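Local atomic coordinates of protein LST4 (Kluyveromyces lactis, PDB entry 4ZY8), a protein that probably takes part in extracellular amino acid uptake and Golgi-to-plasma-membrane protein traffic, and is represented by the longin domain of its DENN-family module. Residues Val80-Ile85 with Ile98-Thr103; Arg12-Gln17 with Val31-Ser36; Glu125-Lys130 with Val152-Gln157. One frame throughout, in Å; residues are numbered along the deposited sequence.

Contact 1 of 3, residues Val80-Ile85 with Ile98-Thr103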
loop_
_atom_site.group_PDB
_atom_site.type_symbol
_atom_site.label_atom_id
_atom_site.label_comp_id
_atom_site.label_asym_id
_atom_site.label_seq_id
_atom_site.Cartn_x
_atom_site.Cartn_y
_atom_site.Cartn_z
ATOM N N VAL A 80 -10.646 7.410 -1.716
ATOM C CA VAL A 80 -9.379 7.657 -2.378
ATOM C C VAL A 80 -8.424 6.521 -2.034
ATOM O O VAL A 80 -8.377 6.084 -0.894
ATOM C CB VAL A 80 -8.799 9.035 -1.967
ATOM C CG1 VAL A 80 -7.310 8.983 -1.828
ATOM C CG2 VAL A 80 -9.220 10.092 -2.969
ATOM N N LEU A 81 -7.716 6.011 -3.037
ATOM C CA LEU A 81 -6.767 4.920 -2.853
ATOM C C LEU A 81 -5.350 5.409 -3.120
ATOM O O LEU A 81 -5.072 5.888 -4.223
ATOM C CB LEU A 81 -7.123 3.742 -3.779
ATOM C CG LEU A 81 -6.235 2.491 -3.803
ATOM C CD1 LEU A 81 -6.391 1.692 -2.520
ATOM C CD2 LEU A 81 -6.572 1.600 -5.008
ATOM N N PHE A 82 -4.463 5.346 -2.124
ATOM C CA PHE A 82 -3.073 5.684 -2.404
ATOM C C PHE A 82 -2.164 4.473 -2.237
ATOM O O PHE A 82 -2.262 3.721 -1.270
ATOM C CB PHE A 82 -2.588 6.890 -1.573
ATOM C CG PHE A 82 -2.648 6.723 -0.060
ATOM C CD1 PHE A 82 -1.507 6.402 0.662
ATOM C CD2 PHE A 82 -3.819 6.965 0.639
ATOM C CE1 PHE A 82 -1.538 6.292 2.059
ATOM C CE2 PHE A 82 -3.867 6.863 2.039
ATOM C CZ PHE A 82 -2.720 6.530 2.744
ATOM N N THR A 83 -1.298 4.294 -3.225
ATOM C CA THR A 83 -0.501 3.083 -3.367
ATOM C C THR A 83 0.986 3.361 -3.553
ATOM O O THR A 83 1.374 4.111 -4.439
ATOM C CB THR A 83 -0.978 2.255 -4.600
ATOM O OG1 THR A 83 -2.316 1.813 -4.393
ATOM C CG2 THR A 83 -0.082 1.027 -4.821
ATOM N N ARG A 84 1.808 2.719 -2.739
ATOM C CA ARG A 84 3.245 2.648 -2.973
ATOM C C ARG A 84 3.546 1.313 -3.629
ATOM O O ARG A 84 3.268 0.260 -3.051
ATOM C CB ARG A 84 4.018 2.784 -1.658
ATOM C CG ARG A 84 5.485 2.297 -1.682
ATOM C CD ARG A 84 6.402 3.176 -2.551
ATOM N NE ARG A 84 6.331 4.605 -2.187
ATOM C CZ ARG A 84 7.162 5.247 -1.370
ATOM N NH1 ARG A 84 8.174 4.614 -0.776
ATOM N NH2 ARG A 84 6.973 6.546 -1.149
ATOM N N ILE A 85 4.134 1.332 -4.818
ATOM C CA ILE A 85 4.430 0.071 -5.476
ATOM C C ILE A 85 5.935 0.056 -5.777
ATOM O O ILE A 85 6.499 1.071 -6.140
ATOM C CB ILE A 85 3.535 -0.118 -6.735
ATOM C CG1 ILE A 85 3.632 -1.524 -7.308
ATOM C CG2 ILE A 85 3.772 0.964 -7.785
ATOM C CD1 ILE A 85 2.459 -1.835 -8.216
ATOM N N ILE A 98 1.833 -1.483 -1.376
ATOM C CA ILE A 98 1.251 -1.078 -0.107
ATOM C C ILE A 98 0.173 -0.062 -0.440
ATOM O O ILE A 98 0.489 1.051 -0.878
ATOM C CB ILE A 98 2.297 -0.472 0.841
ATOM C CG1 ILE A 98 3.458 -1.453 1.024
ATOM C CG2 ILE A 98 1.647 -0.078 2.177
ATOM C CD1 ILE A 98 4.581 -0.917 1.799
ATOM N N SER A 99 -1.092 -0.450 -0.285
ATOM C CA SER A 99 -2.207 0.400 -0.722
ATOM C C SER A 99 -3.158 0.736 0.414
ATOM O O SER A 99 -3.472 -0.111 1.253
ATOM C CB SER A 99 -3.014 -0.279 -1.842
ATOM O OG SER A 99 -2.215 -0.667 -2.942
ATOM N N CYS A 100 -3.711 1.935 0.385
ATOM C CA CYS A 100 -4.588 2.348 1.455
ATOM C C CYS A 100 -5.828 3.062 0.926
ATOM O O CYS A 100 -5.717 3.956 0.089
ATOM C CB CYS A 100 -3.828 3.246 2.435
ATOM S SG CYS A 100 -4.770 3.678 3.939
ATOM N N CYS A 101 -7.004 2.643 1.399
ATOM C CA CYS A 101 -8.259 3.331 1.078
ATOM C C CYS A 101 -8.654 4.261 2.216
ATOM O O CYS A 101 -8.662 3.851 3.370
ATOM C CB CYS A 101 -9.403 2.337 0.836
ATOM S SG CYS A 101 -9.040 0.986 -0.287
ATOM N N VAL A 102 -9.017 5.478 1.885
ATOM C CA VAL A 102 -9.615 6.410 2.809
ATOM C C VAL A 102 -10.758 7.160 2.126
ATOM O O VAL A 102 -10.883 7.133 0.936
ATOM C CB VAL A 102 -8.595 7.433 3.350
ATOM C CG1 VAL A 102 -7.606 6.780 4.276
ATOM C CG2 VAL A 102 -7.875 8.138 2.226
ATOM N N THR A 103 -11.568 7.846 2.908
ATOM C CA THR A 103 -12.643 8.681 2.393
ATOM C C THR A 103 -12.103 9.770 1.465
ATOM O O THR A 103 -11.066 10.367 1.761
ATOM C CB THR A 103 -13.391 9.357 3.551
ATOM O OG1 THR A 103 -13.774 8.364 4.515
ATOM C CG2 THR A 103 -14.611 10.090 3.035
#

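Contact 2 of 3, residues Arg12-Gln17 with Val31-Ser36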
loop_
_atom_site.group_PDB
_atom_site.type_symbol
_atom_site.label_atom_id
_atom_site.label_comp_id
_atom_site.label_asym_id
_atom_site.label_seq_id
_atom_site.Cartn_x
_atom_site.Cartn_y
_atom_site.Cartn_z
ATOM N N ARG A 12 -8.604 1.291 5.004
ATOM C CA ARG A 12 -8.347 -0.095 4.673
ATOM C C ARG A 12 -6.936 -0.221 4.104
ATOM O O ARG A 12 -6.592 0.428 3.112
ATOM C CB ARG A 12 -9.391 -0.608 3.680
ATOM C CG ARG A 12 -9.202 -2.054 3.254
ATOM C CD ARG A 12 -10.286 -2.489 2.257
ATOM N NE ARG A 12 -10.104 -3.882 1.841
ATOM C CZ ARG A 12 -10.805 -4.476 0.878
ATOM N NH1 ARG A 12 -11.728 -3.799 0.214
ATOM N NH2 ARG A 12 -10.573 -5.746 0.570
ATOM N N LEU A 13 -6.126 -1.066 4.729
ATOM C CA LEU A 13 -4.748 -1.252 4.300
ATOM C C LEU A 13 -4.594 -2.603 3.612
ATOM O O LEU A 13 -4.888 -3.648 4.206
ATOM C CB LEU A 13 -3.796 -1.160 5.505
ATOM C CG LEU A 13 -2.316 -1.477 5.269
ATOM C CD1 LEU A 13 -1.660 -0.428 4.339
ATOM C CD2 LEU A 13 -1.541 -1.605 6.579
ATOM N N ILE A 14 -4.154 -2.605 2.376
ATOM C CA ILE A 14 -3.838 -3.815 1.675
ATOM C C ILE A 14 -2.373 -3.921 1.305
ATOM O O ILE A 14 -1.867 -3.080 0.649
ATOM C CB ILE A 14 -4.653 -3.904 0.400
ATOM C CG1 ILE A 14 -6.107 -3.783 0.732
ATOM C CG2 ILE A 14 -4.432 -5.214 -0.288
ATOM C CD1 ILE A 14 -6.736 -2.625 0.030
ATOM N N ILE A 15 -1.710 -4.982 1.724
ATOM C CA ILE A 15 -0.367 -5.266 1.244
ATOM C C ILE A 15 -0.521 -6.436 0.289
ATOM O O ILE A 15 -1.051 -7.474 0.671
ATOM C CB ILE A 15 0.602 -5.602 2.390
ATOM C CG1 ILE A 15 0.683 -4.433 3.381
ATOM C CG2 ILE A 15 1.984 -5.957 1.841
ATOM C CD1 ILE A 15 1.489 -4.764 4.624
ATOM N N SER A 16 -0.089 -6.261 -0.955
ATOM C CA SER A 16 -0.221 -7.322 -1.947
ATOM C C SER A 16 1.011 -7.385 -2.818
ATOM O O SER A 16 1.831 -6.445 -2.817
ATOM C CB SER A 16 -1.466 -7.110 -2.807
ATOM O OG SER A 16 -1.470 -5.834 -3.442
ATOM N N GLN A 17 1.150 -8.484 -3.564
ATOM C CA GLN A 17 2.250 -8.599 -4.528
ATOM C C GLN A 17 1.963 -9.448 -5.783
ATOM O O GLN A 17 1.065 -10.291 -5.771
ATOM C CB GLN A 17 3.481 -9.136 -3.794
ATOM C CG GLN A 17 3.356 -10.542 -3.296
ATOM C CD GLN A 17 4.661 -11.066 -2.721
ATOM O OE1 GLN A 17 4.708 -11.512 -1.576
ATOM N NE2 GLN A 17 5.723 -11.038 -3.522
ATOM N N VAL A 31 -1.400 -10.219 1.016
ATOM C CA VAL A 31 -0.579 -10.539 2.183
ATOM C C VAL A 31 -1.263 -10.050 3.457
ATOM O O VAL A 31 -1.240 -10.715 4.503
ATOM C CB VAL A 31 0.816 -9.896 2.068
ATOM C CG1 VAL A 31 1.612 -10.074 3.364
ATOM C CG2 VAL A 31 1.575 -10.498 0.884
ATOM N N LEU A 32 -1.828 -8.853 3.377
ATOM C CA LEU A 32 -2.574 -8.280 4.491
ATOM C C LEU A 32 -3.771 -7.527 3.941
ATOM O O LEU A 32 -3.658 -6.829 2.937
ATOM C CB LEU A 32 -1.692 -7.350 5.337
ATOM C CG LEU A 32 -2.403 -6.600 6.476
ATOM C CD1 LEU A 32 -1.492 -6.470 7.680
ATOM C CD2 LEU A 32 -2.829 -5.219 6.033
ATOM N N ASP A 33 -4.895 -7.647 4.596
ATOM C CA ASP A 33 -6.034 -6.846 4.294
ATOM C C ASP A 33 -6.690 -6.482 5.582
ATOM O O ASP A 33 -7.279 -7.300 6.220
ATOM C CB ASP A 33 -6.975 -7.612 3.411
ATOM C CG ASP A 33 -8.153 -6.809 2.994
ATOM O OD1 ASP A 33 -8.290 -5.653 3.407
ATOM O OD2 ASP A 33 -8.960 -7.346 2.248
ATOM N N HIS A 34 -6.560 -5.234 5.964
ATOM C CA HIS A 34 -6.980 -4.773 7.271
ATOM C C HIS A 34 -7.871 -3.554 7.151
ATOM O O HIS A 34 -7.436 -2.495 6.676
ATOM C CB HIS A 34 -5.748 -4.456 8.141
ATOM C CG HIS A 34 -6.082 -3.849 9.473
ATOM N ND1 HIS A 34 -6.471 -2.531 9.616
ATOM C CD2 HIS A 34 -6.071 -4.376 10.715
ATOM C CE1 HIS A 34 -6.686 -2.274 10.893
ATOM N NE2 HIS A 34 -6.453 -3.377 11.588
ATOM N N SER A 35 -9.103 -3.699 7.581
ATOM C CA SER A 35 -10.013 -2.584 7.676
ATOM C C SER A 35 -10.156 -2.177 9.106
ATOM O O SER A 35 -10.218 -2.990 9.983
ATOM C CB SER A 35 -11.378 -2.934 7.144
ATOM O OG SER A 35 -11.317 -3.347 5.811
ATOM N N SER A 36 -10.237 -0.896 9.358
ATOM C CA SER A 36 -10.353 -0.443 10.714
ATOM C C SER A 36 -11.767 -0.682 11.166
ATOM O O SER A 36 -12.674 -0.682 10.365
ATOM C CB SER A 36 -10.003 1.039 10.818
ATOM O OG SER A 36 -10.847 1.835 10.028
#

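Contact 3 of 3, residues Glu125-Lys130 with Val152-Gln157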
loop_
_atom_site.group_PDB
_atom_site.type_symbol
_atom_site.label_atom_id
_atom_site.label_comp_id
_atom_site.label_asym_id
_atom_site.label_seq_id
_atom_site.Cartn_x
_atom_site.Cartn_y
_atom_site.Cartn_z
ATOM N N GLU A 125 8.287 0.406 2.995
ATOM C CA GLU A 125 8.969 -0.266 1.894
ATOM C C GLU A 125 10.285 -0.897 2.375
ATOM O O GLU A 125 10.526 -2.060 2.088
ATOM C CB GLU A 125 9.214 0.706 0.722
ATOM C CG GLU A 125 10.060 0.132 -0.407
ATOM C CD GLU A 125 10.317 1.149 -1.530
ATOM O OE1 GLU A 125 9.454 2.020 -1.766
ATOM O OE2 GLU A 125 11.394 1.082 -2.161
ATOM N N ASN A 126 11.122 -0.157 3.113
ATOM C CA ASN A 126 12.353 -0.738 3.695
ATOM C C ASN A 126 12.086 -1.969 4.554
ATOM O O ASN A 126 12.880 -2.908 4.580
ATOM C CB ASN A 126 13.094 0.248 4.636
ATOM C CG ASN A 126 13.680 1.443 3.908
ATOM O OD1 ASN A 126 13.922 1.391 2.701
ATOM N ND2 ASN A 126 13.970 2.514 4.665
ATOM N N THR A 127 10.985 -1.931 5.301
ATOM C CA THR A 127 10.684 -2.997 6.259
ATOM C C THR A 127 10.349 -4.322 5.551
ATOM O O THR A 127 10.861 -5.399 5.908
ATOM C CB THR A 127 9.535 -2.571 7.186
ATOM O OG1 THR A 127 9.959 -1.448 7.972
ATOM C CG2 THR A 127 9.141 -3.719 8.139
ATOM N N LEU A 128 9.496 -4.228 4.548
ATOM C CA LEU A 128 9.097 -5.400 3.772
ATOM C C LEU A 128 10.291 -5.957 2.973
ATOM O O LEU A 128 10.443 -7.171 2.835
ATOM C CB LEU A 128 7.938 -5.056 2.852
ATOM C CG LEU A 128 6.626 -4.673 3.555
ATOM C CD1 LEU A 128 5.519 -4.363 2.551
ATOM C CD2 LEU A 128 6.155 -5.727 4.573
ATOM N N LEU A 129 11.142 -5.068 2.453
ATOM C CA LEU A 129 12.332 -5.517 1.726
ATOM C C LEU A 129 13.307 -6.264 2.628
ATOM O O LEU A 129 13.912 -7.243 2.211
ATOM C CB LEU A 129 13.052 -4.332 1.056
ATOM C CG LEU A 129 12.292 -3.731 -0.130
ATOM C CD1 LEU A 129 13.019 -2.491 -0.694
ATOM C CD2 LEU A 129 12.094 -4.808 -1.208
ATOM N N LYS A 130 13.432 -5.824 3.872
ATOM C CA LYS A 130 14.294 -6.507 4.831
ATOM C C LYS A 130 13.791 -7.905 5.178
ATOM O O LYS A 130 14.598 -8.799 5.468
ATOM C CB LYS A 130 14.460 -5.669 6.099
ATOM C CG LYS A 130 15.422 -4.513 5.907
ATOM C CD LYS A 130 16.857 -5.029 5.887
ATOM C CE LYS A 130 17.857 -3.901 5.709
ATOM N NZ LYS A 130 19.174 -4.430 5.225
ATOM N N VAL A 152 5.499 -7.275 8.742
ATOM C CA VAL A 152 4.165 -6.896 8.292
ATOM C C VAL A 152 3.387 -6.148 9.389
ATOM O O VAL A 152 2.679 -5.170 9.109
ATOM C CB VAL A 152 3.347 -8.126 7.831
ATOM C CG1 VAL A 152 1.903 -7.735 7.538
ATOM C CG2 VAL A 152 3.982 -8.741 6.594
ATOM N N ALA A 153 3.496 -6.615 10.632
ATOM C CA ALA A 153 2.842 -5.927 11.730
ATOM C C ALA A 153 3.394 -4.504 11.898
ATOM O O ALA A 153 2.638 -3.579 12.212
ATOM C CB ALA A 153 3.007 -6.702 13.027
ATOM N N ALA A 154 4.701 -4.330 11.706
ATOM C CA ALA A 154 5.312 -3.004 11.824
ATOM C C ALA A 154 4.711 -2.026 10.797
ATOM O O ALA A 154 4.505 -0.846 11.108
ATOM C CB ALA A 154 6.828 -3.090 11.649
ATOM N N VAL A 155 4.450 -2.508 9.580
ATOM C CA VAL A 155 3.812 -1.670 8.561
ATOM C C VAL A 155 2.387 -1.255 8.963
ATOM O O VAL A 155 1.992 -0.088 8.806
ATOM C CB VAL A 155 3.790 -2.357 7.201
ATOM C CG1 VAL A 155 2.975 -1.513 6.200
ATOM C CG2 VAL A 155 5.250 -2.543 6.699
ATOM N N LEU A 156 1.612 -2.209 9.466
ATOM C CA LEU A 156 0.263 -1.902 9.949
ATOM C C LEU A 156 0.335 -0.853 11.051
ATOM O O LEU A 156 -0.469 0.081 11.108
ATOM C CB LEU A 156 -0.438 -3.180 10.465
ATOM C CG LEU A 156 -1.827 -3.033 11.096
ATOM C CD1 LEU A 156 -2.807 -2.309 10.164
ATOM C CD2 LEU A 156 -2.379 -4.440 11.483
ATOM N N GLN A 157 1.285 -1.013 11.927
ATOM C CA GLN A 157 1.428 -0.110 13.018
ATOM C C GLN A 157 1.831 1.295 12.590
ATOM O O GLN A 157 1.365 2.247 13.112
ATOM C CB GLN A 157 2.361 -0.663 14.049
ATOM C CG GLN A 157 2.324 0.105 15.331
ATOM C CD GLN A 157 3.301 -0.417 16.347
ATOM O OE1 GLN A 157 3.360 -1.605 16.599
ATOM N NE2 GLN A 157 4.065 0.463 16.923
#

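Contact 1 of 3, residues Val80-Ile85 with Ile98-Thr103
Phe82 and Cys100 face each other across a beta hairpin, strands 79-87 and 95-103, inside the five-stranded antiparallel sheet of the longin domain. Three hydrogen-bonded pairs, Val80 with Val102, Phe82 with Cys100 and Arg84 with Ile98, supply six backbone bonds, and packing is close around the middle pair. Phe82 CG sits between its own N and carbonyl carbon (chi1 60°), which leans the ring over the partner strand. Cys100 CB lies above one ring face, 3.7 Å from the Phe82 ring centroid, as a CH-pi contact, while SG approaches obliquely. Val102 CG2 meets the ring edge, 4.2 Å from Phe82 CE2. A large aromatic suits this place because it fills the space between the strand and helices 114-134 and 150-166, whose Ile117 and Phe159 also touch it. Arg84, bent at chi2 and chi3, leaves Ile98 behind and carries its guanidinium to Asp69, Asp122 and Glu125, acidic partners that probably offset its charge.

The looser side is confined to Thr103 and Ile85, both partly exposed. On the other sheet face, beneath helix 47-55, packing is close again: Leu81 CD1 rests 3.5 Å from Cys101 SG. Small hydroxyl residues suit the buried non-hydrogen-bonded pair Thr83-Ser99, whose CA atoms are 4.1 Å apart: Thr83 OG1 and Ser99 OG share a 2.9 Å hydrogen bond.

Contact 2 of 3, residues Arg12-Gln17 with Val31-Ser36
Arg12 and Asp33 form a side-on salt bridge on one face of the hairpin made by strands 12-17 and 29-35. Two nitrogens grip one carboxylate: Arg12 NE reaches Asp33 OD1 at 3.0 Å and Arg12 NH2 reaches Asp33 OD2 at 2.8 Å. Both oxygens are met on their syn side, and the two planar groups are only 13° from coplanar. The arginine chain is extended from CG to NE, running past Ser35 OG to arrive diagonally at Asp33 rather than at its direct cross-strand neighbour. Its third nitrogen, NH1, bonds to Ile45 O. Were Arg12 replaced by an alanine, the Asp33 carboxylate would probably lose its charged mate and Ile45 O this donor.

Backbone bonds join Leu13 to His34 and Ile15 to Leu32, one in each direction for either pair. Ile15 O also accepts from Val31 N at 2.8 Å, besides Leu32 N at 3.1 Å, so two residues face one: a classic beta bulge.

Apolar contacts occupy the opposite face. Leu32 CD2 lies 3.9 Å from Leu13 CG, and Ile15 CB meets Leu32 CB at 4.1 Å. The branched aliphatic chains of Leu13, Ile15 and Leu32 suit the face turned to helix 150-166; on the other face Asp33 is partly exposed and Ser35 exposed, which suits polar groups.

Leu13, Leu32 and His34 pack on helix 150-166, Arg12 and Ile14 on helix 47-55, and strand 12-17 continues the sheet into strand 95-103.

Contact 3 of 3, residues Glu125-Lys130 with Val152-Gln157
Leu128 and Val155 meet between two helices, 114-134 and 150-166, whose segments run antiparallel at 171° with axes 9.2 Å apart, the nearest CA atoms being those of Leu128 and Val152. This is the helix pair that lies side by side on one face of the longin sheet.

The middle of the interface is an aliphatic contact. Val155 CG2 touches Leu128 CD2 at 3.9 Å and also nears Leu128 CG, the two side chains crossing at about a right angle. With CG1 anti to the backbone N (chi1 174°), the valine splits its branches: CG2 faces the neighbouring helix and CG1 turns to Ile15 of the sheet. Leucine suits the opposing place for a similar reason, since it is long enough to reach across while also touching Ile15. Its CD2 further approaches Val152 CG2, at 4.2 Å, although Val152 sends its CB away from the partner helix.

Farther from the sheet, Thr127 takes part through its methyl. Thr127 CG2 lies 4.3 Å from Ala154 CB and at a like distance from Val155 CG2, while OG1 bonds back to Gln123 O one turn earlier. Threonine thus offers carbon to the interface and settles its hydroxyl within its own helix; the small Ala154 matches it at this partly exposed border.

No hydrogen bond or salt bridge links the two segments, so their relative position here depends on the fit of aliphatic groups, burying a modest 188 Å², and on the sheet that both helices cover.

In the fold
Along the chain the contacts come in series: contact 2, then contact 1, then contact 3. Contacts 1 and 2 are two hairpins of one antiparallel sheet, their centres about 10 Å apart, joined where strand 12-17 pairs with strand 95-103 through bonds such as Ser99 O to Ile14 N. Contact 3 lies over one face of that sheet, its centre about 12 Å from contact 2 and 16 Å from contact 1. Ile98 meets Leu128, Leu32 meets Val152, and the Arg84-Glu125 salt bridge adds a polar tie. With helix 47-55 on the other face, the sheet is sandwiched between helices, the longin fold, as one compact unit.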